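Long-range contacts in uncharacterized protein (Staphylococcus aureus subsp. aureus, PDB 3H04), which is of unknown function but has an alpha/beta-hydrolase fold and is probably a serine hydrolase, perhaps an esterase: residues A[16-21]-A[87-92]; A[81-86]-A[115-120]. One frame throughout, in Å; residues are numbered along the deposited sequence.

Contact 1. Residues A[16-21]-A[87-92]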
loop_
_atom_site.group_PDB
_atom_site.type_symbol
_atom_site.label_atom_id
_atom_site.label_comp_id
_atom_site.label_asym_id
_atom_site.label_seq_id
_atom_site.Cartn_x
_atom_site.Cartn_y
_atom_site.Cartn_z
ATOM N N LEU A 16 7.184 -13.436 8.583
ATOM C CA LEU A 16 6.648 -12.591 7.528
ATOM C C LEU A 16 7.460 -12.890 6.298
ATOM O O LEU A 16 8.624 -12.529 6.266
ATOM C CB LEU A 16 6.784 -11.087 7.823
ATOM C CG LEU A 16 5.965 -10.592 8.995
ATOM C CD1 LEU A 16 6.278 -9.105 9.224
ATOM C CD2 LEU A 16 4.460 -10.876 8.756
ATOM N N PRO A 17 6.875 -13.591 5.314
ATOM C CA PRO A 17 7.627 -13.879 4.093
ATOM C C PRO A 17 7.804 -12.619 3.262
ATOM O O PRO A 17 6.995 -11.698 3.359
ATOM C CB PRO A 17 6.719 -14.864 3.324
ATOM C CG PRO A 17 5.296 -14.538 3.872
ATOM C CD PRO A 17 5.534 -14.217 5.323
ATOM N N TYR A 18 8.896 -12.558 2.516
ATOM C CA TYR A 18 9.038 -11.592 1.457
ATOM C C TYR A 18 9.811 -12.228 0.316
ATOM O O TYR A 18 10.543 -13.198 0.545
ATOM C CB TYR A 18 9.629 -10.256 1.915
ATOM C CG TYR A 18 11.061 -10.251 2.369
ATOM C CD1 TYR A 18 12.101 -10.049 1.459
ATOM C CD2 TYR A 18 11.383 -10.432 3.717
ATOM C CE1 TYR A 18 13.433 -10.024 1.875
ATOM C CE2 TYR A 18 12.714 -10.425 4.134
ATOM C CZ TYR A 18 13.713 -10.202 3.200
ATOM O OH TYR A 18 14.983 -10.152 3.634
ATOM N N THR A 19 9.543 -11.740 -0.895
ATOM C CA THR A 19 10.183 -12.176 -2.132
ATOM C C THR A 19 10.951 -11.033 -2.771
ATOM O O THR A 19 10.534 -9.858 -2.745
ATOM C CB THR A 19 9.186 -12.699 -3.189
ATOM O OG1 THR A 19 8.351 -11.603 -3.627
ATOM C CG2 THR A 19 8.312 -13.785 -2.607
ATOM N N ILE A 20 12.101 -11.374 -3.325
ATOM C CA ILE A 20 12.900 -10.437 -4.080
ATOM C C ILE A 20 12.968 -10.970 -5.492
ATOM O O ILE A 20 13.362 -12.132 -5.711
ATOM C CB ILE A 20 14.342 -10.311 -3.526
ATOM C CG1 ILE A 20 14.314 -9.838 -2.062
ATOM C CG2 ILE A 20 15.224 -9.390 -4.440
ATOM C CD1 ILE A 20 15.678 -9.392 -1.549
ATOM N N ILE A 21 12.582 -10.123 -6.447
ATOM C CA ILE A 21 12.824 -10.387 -7.854
ATOM C C ILE A 21 13.959 -9.475 -8.270
ATOM O O ILE A 21 13.837 -8.248 -8.123
ATOM C CB ILE A 21 11.585 -10.034 -8.720
ATOM C CG1 ILE A 21 10.444 -11.018 -8.460
ATOM C CG2 ILE A 21 11.993 -10.012 -10.254
ATOM C CD1 ILE A 21 9.061 -10.440 -8.661
ATOM N N ASP A 87 12.994 -2.986 7.475
ATOM C CA ASP A 87 14.356 -2.873 8.042
ATOM C C ASP A 87 15.228 -4.040 7.700
ATOM O O ASP A 87 16.442 -3.882 7.478
ATOM C CB ASP A 87 14.334 -2.696 9.552
ATOM C CG ASP A 87 13.724 -1.380 9.967
ATOM O OD1 ASP A 87 13.744 -0.456 9.127
ATOM O OD2 ASP A 87 13.194 -1.285 11.110
ATOM N N ALA A 88 14.627 -5.210 7.651
ATOM C CA ALA A 88 15.336 -6.402 7.200
ATOM C C ALA A 88 15.718 -6.233 5.730
ATOM O O ALA A 88 16.814 -6.562 5.338
ATOM C CB ALA A 88 14.502 -7.639 7.410
ATOM N N ILE A 89 14.832 -5.674 4.919
ATOM C CA ILE A 89 15.165 -5.424 3.500
ATOM C C ILE A 89 16.197 -4.327 3.338
ATOM O O ILE A 89 17.157 -4.516 2.585
ATOM C CB ILE A 89 13.890 -5.105 2.638
ATOM C CG1 ILE A 89 12.934 -6.291 2.663
ATOM C CG2 ILE A 89 14.286 -4.714 1.153
ATOM C CD1 ILE A 89 11.380 -5.877 2.580
ATOM N N GLN A 90 16.019 -3.189 4.018
ATOM C CA GLN A 90 16.981 -2.088 3.913
ATOM C C GLN A 90 18.408 -2.528 4.295
ATOM O O GLN A 90 19.350 -2.184 3.594
ATOM C CB GLN A 90 16.594 -0.862 4.751
ATOM C CG GLN A 90 17.493 0.387 4.485
ATOM C CD GLN A 90 16.851 1.749 4.874
ATOM O OE1 GLN A 90 16.271 1.903 5.971
ATOM N NE2 GLN A 90 16.987 2.751 3.982
ATOM N N SER A 91 18.577 -3.299 5.376
ATOM C CA SER A 91 19.935 -3.718 5.756
ATOM C C SER A 91 20.613 -4.498 4.613
ATOM O O SER A 91 21.832 -4.430 4.450
ATOM C CB SER A 91 19.917 -4.562 7.037
ATOM O OG SER A 91 19.200 -5.741 6.815
ATOM N N GLN A 92 19.816 -5.206 3.812
ATOM C CA GLN A 92 20.308 -5.988 2.669
ATOM C C GLN A 92 20.684 -5.158 1.412
ATOM O O GLN A 92 21.217 -5.694 0.440
ATOM C CB GLN A 92 19.211 -6.978 2.320
ATOM C CG GLN A 92 19.549 -8.106 1.391
ATOM C CD GLN A 92 18.466 -9.164 1.470
ATOM O OE1 GLN A 92 17.518 -9.011 2.230
ATOM N NE2 GLN A 92 18.595 -10.232 0.690
#
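Tyr18, on strand 16-21, lays one face of its ring against Ile89 and reaches past it with its hydroxyl to Gln92, near the end of helix 75-91. The ring contact is a CH-pi interaction: Ile89 CG1 sits 4.0 Å from the centroid of the Tyr18 ring, 15° off its normal and displaced toward the rim near CE1. With CG1 placed beside its backbone N (chi1 -61°), Ile89 brings a methylene to the ring, and the two side chains run past each other in opposite directions. Isoleucine suits this place for its apolar bulk: it meets the Tyr18 ring and also Ile63 of strand 60-65.

Helix 75-91 belongs to a beta-alpha-beta crossover of the alpha/beta-hydrolase fold, leaving strand 60-65 and returning to the sheet at strand 98-103. It packs on one face of the sheet, near the edge formed by the antiparallel strands 4-9 and 15-21; the Tyr18 ring also lies nearly parallel to that of Tyr6 on the edge strand.

The polar part is a single hydrogen bond, from Tyr18 OH to Gln92 OE1 at 3.1 Å. The donor lies in the carbonyl plane of the amide, with a C=O...donor angle of 150°, while ring and amide planes are 67° apart. The Gln92 chain, extended beyond CG, carries that oxygen to the hydroxyl of a buried tyrosine.

Van der Waals contact continues at Ile20, whose CD1 methyl lies 3.8 Å from the amide nitrogen Gln92 NE2, the two side chains approaching from opposite directions.

Contact 2. Residues A[81-86]-A[115-120]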
loop_
_atom_site.group_PDB
_atom_site.type_symbol
_atom_site.label_atom_id
_atom_site.label_comp_id
_atom_site.label_asym_id
_atom_site.label_seq_id
_atom_site.Cartn_x
_atom_site.Cartn_y
_atom_site.Cartn_z
ATOM N N ASP A 81 4.864 -4.919 11.655
ATOM C CA ASP A 81 5.285 -5.922 10.653
ATOM C C ASP A 81 5.948 -5.261 9.448
ATOM O O ASP A 81 6.951 -5.728 8.926
ATOM C CB ASP A 81 4.056 -6.755 10.161
ATOM C CG ASP A 81 3.566 -7.813 11.178
ATOM O OD1 ASP A 81 4.189 -7.986 12.264
ATOM O OD2 ASP A 81 2.538 -8.499 10.865
ATOM N N VAL A 82 5.310 -4.218 8.925
ATOM C CA VAL A 82 5.821 -3.491 7.777
ATOM C C VAL A 82 7.255 -2.941 8.047
ATOM O O VAL A 82 8.169 -3.110 7.242
ATOM C CB VAL A 82 4.816 -2.352 7.391
ATOM C CG1 VAL A 82 5.478 -1.347 6.451
ATOM C CG2 VAL A 82 3.514 -2.983 6.777
ATOM N N TYR A 83 7.453 -2.303 9.191
ATOM C CA TYR A 83 8.760 -1.740 9.529
ATOM C C TYR A 83 9.800 -2.842 9.826
ATOM O O TYR A 83 10.963 -2.675 9.520
ATOM C CB TYR A 83 8.634 -0.777 10.713
ATOM C CG TYR A 83 7.913 0.554 10.475
ATOM C CD1 TYR A 83 7.126 0.790 9.350
ATOM C CD2 TYR A 83 7.997 1.569 11.435
ATOM C CE1 TYR A 83 6.486 2.039 9.170
ATOM C CE2 TYR A 83 7.347 2.761 11.292
ATOM C CZ TYR A 83 6.618 3.014 10.153
ATOM O OH TYR A 83 5.984 4.202 10.015
ATOM N N ALA A 84 9.381 -3.974 10.402
ATOM C CA ALA A 84 10.323 -5.094 10.641
ATOM C C ALA A 84 10.747 -5.660 9.276
ATOM O O ALA A 84 11.904 -5.928 9.067
ATOM C CB ALA A 84 9.716 -6.180 11.506
ATOM N N SER A 85 9.818 -5.750 8.324
ATOM C CA SER A 85 10.152 -6.267 7.003
ATOM C C SER A 85 10.983 -5.230 6.253
ATOM O O SER A 85 12.043 -5.555 5.684
ATOM C CB SER A 85 8.900 -6.682 6.214
ATOM O OG SER A 85 8.158 -7.673 6.946
ATOM N N PHE A 86 10.535 -3.975 6.284
ATOM C CA PHE A 86 11.319 -2.922 5.666
ATOM C C PHE A 86 12.769 -2.897 6.154
ATOM O O PHE A 86 13.669 -2.813 5.325
ATOM C CB PHE A 86 10.714 -1.528 5.803
ATOM C CG PHE A 86 11.515 -0.487 5.059
ATOM C CD1 PHE A 86 11.440 -0.404 3.676
ATOM C CD2 PHE A 86 12.421 0.321 5.732
ATOM C CE1 PHE A 86 12.189 0.539 2.967
ATOM C CE2 PHE A 86 13.209 1.262 5.016
ATOM C CZ PHE A 86 13.071 1.365 3.635
ATOM N N ARG A 115 8.067 8.609 6.060
ATOM C CA ARG A 115 8.200 9.558 7.156
ATOM C C ARG A 115 9.192 9.053 8.209
ATOM O O ARG A 115 9.949 9.835 8.764
ATOM C CB ARG A 115 6.825 9.823 7.796
ATOM C CG ARG A 115 6.827 10.858 8.921
ATOM C CD ARG A 115 5.562 10.797 9.756
ATOM N NE ARG A 115 5.364 9.484 10.387
ATOM C CZ ARG A 115 4.227 9.103 10.937
ATOM N NH1 ARG A 115 3.199 9.960 10.979
ATOM N NH2 ARG A 115 4.112 7.909 11.470
ATOM N N ASP A 116 9.171 7.747 8.497
ATOM C CA ASP A 116 9.866 7.200 9.669
ATOM C C ASP A 116 11.235 6.552 9.383
ATOM O O ASP A 116 11.891 6.054 10.294
ATOM C CB ASP A 116 8.943 6.205 10.383
ATOM C CG ASP A 116 7.718 6.879 10.980
ATOM O OD1 ASP A 116 7.751 8.109 11.212
ATOM O OD2 ASP A 116 6.719 6.198 11.228
ATOM N N ARG A 117 11.616 6.499 8.117
ATOM C CA ARG A 117 12.886 5.923 7.710
ATOM C C ARG A 117 13.415 6.880 6.667
ATOM O O ARG A 117 12.687 7.769 6.237
ATOM C CB ARG A 117 12.678 4.565 7.093
ATOM C CG ARG A 117 12.114 3.477 8.062
ATOM C CD ARG A 117 13.134 3.174 9.141
ATOM N NE ARG A 117 12.733 2.099 10.043
ATOM C CZ ARG A 117 11.996 2.260 11.135
ATOM N NH1 ARG A 117 11.564 3.471 11.487
ATOM N NH2 ARG A 117 11.690 1.207 11.903
ATOM N N ASP A 118 14.638 6.677 6.214
ATOM C CA ASP A 118 15.220 7.552 5.232
ATOM C C ASP A 118 15.281 6.816 3.908
ATOM O O ASP A 118 16.034 5.861 3.770
ATOM C CB ASP A 118 16.616 7.994 5.699
ATOM C CG ASP A 118 16.547 8.973 6.865
ATOM O OD1 ASP A 118 15.688 9.909 6.821
ATOM O OD2 ASP A 118 17.310 8.774 7.848
ATOM N N ILE A 119 14.426 7.201 2.963
ATOM C CA ILE A 119 14.367 6.541 1.647
ATOM C C ILE A 119 14.449 7.560 0.527
ATOM O O ILE A 119 14.353 8.753 0.771
ATOM C CB ILE A 119 13.088 5.661 1.501
ATOM C CG1 ILE A 119 11.831 6.487 1.323
ATOM C CG2 ILE A 119 12.978 4.669 2.718
ATOM C CD1 ILE A 119 10.578 5.657 1.219
ATOM N N ASP A 120 14.557 7.098 -0.713
ATOM C CA ASP A 120 14.826 8.013 -1.850
ATOM C C ASP A 120 13.613 8.466 -2.649
ATOM O O ASP A 120 13.689 9.397 -3.457
ATOM C CB ASP A 120 15.855 7.352 -2.748
ATOM C CG ASP A 120 17.104 7.035 -1.976
ATOM O OD1 ASP A 120 17.853 7.974 -1.762
ATOM O OD2 ASP A 120 17.291 5.895 -1.493
#
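Tyr83 and Asp116 both place CG beside the backbone N (chi1 -70° and -66°), which brings the phenol of helix 75-91 to the carboxylate at the end of helix 105-116. Tyr83 OH donates to Asp116 OD2; the modelled separation of 2.4 Å is very short and its exact value is doubtful. Ring and carboxylate cross steeply, and OD2 lies at the ring edge, near its plane.

Arg115 holds the same carboxylate side-on with two nitrogens, NE to Asp116 OD1 at 2.9 Å and NH2 to Asp116 OD2 at 3.1 Å. The second bond is nearly straight and meets OD2 on the syn side; OD2 thus has both Arg115 NH2 and Tyr83 OH as donors, and the bidentate grip fixes the carboxylate's rotation.

Arg117, the first residue to leave helical geometry, bends at CG and turns back so that its NH1 donates to Asp116 O at 2.9 Å, where its charge probably favours the helix's C-terminal end. Tyr83 CG lies over one face of its guanidinium. The aliphatic part of the same chain runs along Phe86, with Arg117 CG 3.9 Å from Phe86 CE2, and Phe86 CZ presses on Ile119 CG2 at 3.4 Å. Phe86, buried against Ile98 and Thr100 of strand 98-103, is apolar like its partner Ile119.

The arrangement is that of neighbouring crossover helices in an alpha/beta hydrolase: helix 105-116, which follows the probable nucleophile elbow, packs beside helix 75-91 before the chain enters strand 121-125.

From the N terminus the chain first forms the antiparallel strand carrying 16-21, then builds strands 30-35 and 60-65 before entering helix 75-91. That helix supplies 81-86 to contact 2 and, immediately after, most of 87-92 to contact 1, which closes a loop of 65 residues. Contact 2 closes when the chain, having added strand 98-103 and helix 105-116, reaches 115-120. The two loops therefore cross rather than nest. Helix 75-91 is tied on one flank to the outer antiparallel strands and on another to the next crossover. A salt bridge from Asp87 to Arg117 joins the contacts directly, as does packing of Leu16 on Asp81 and Ser85.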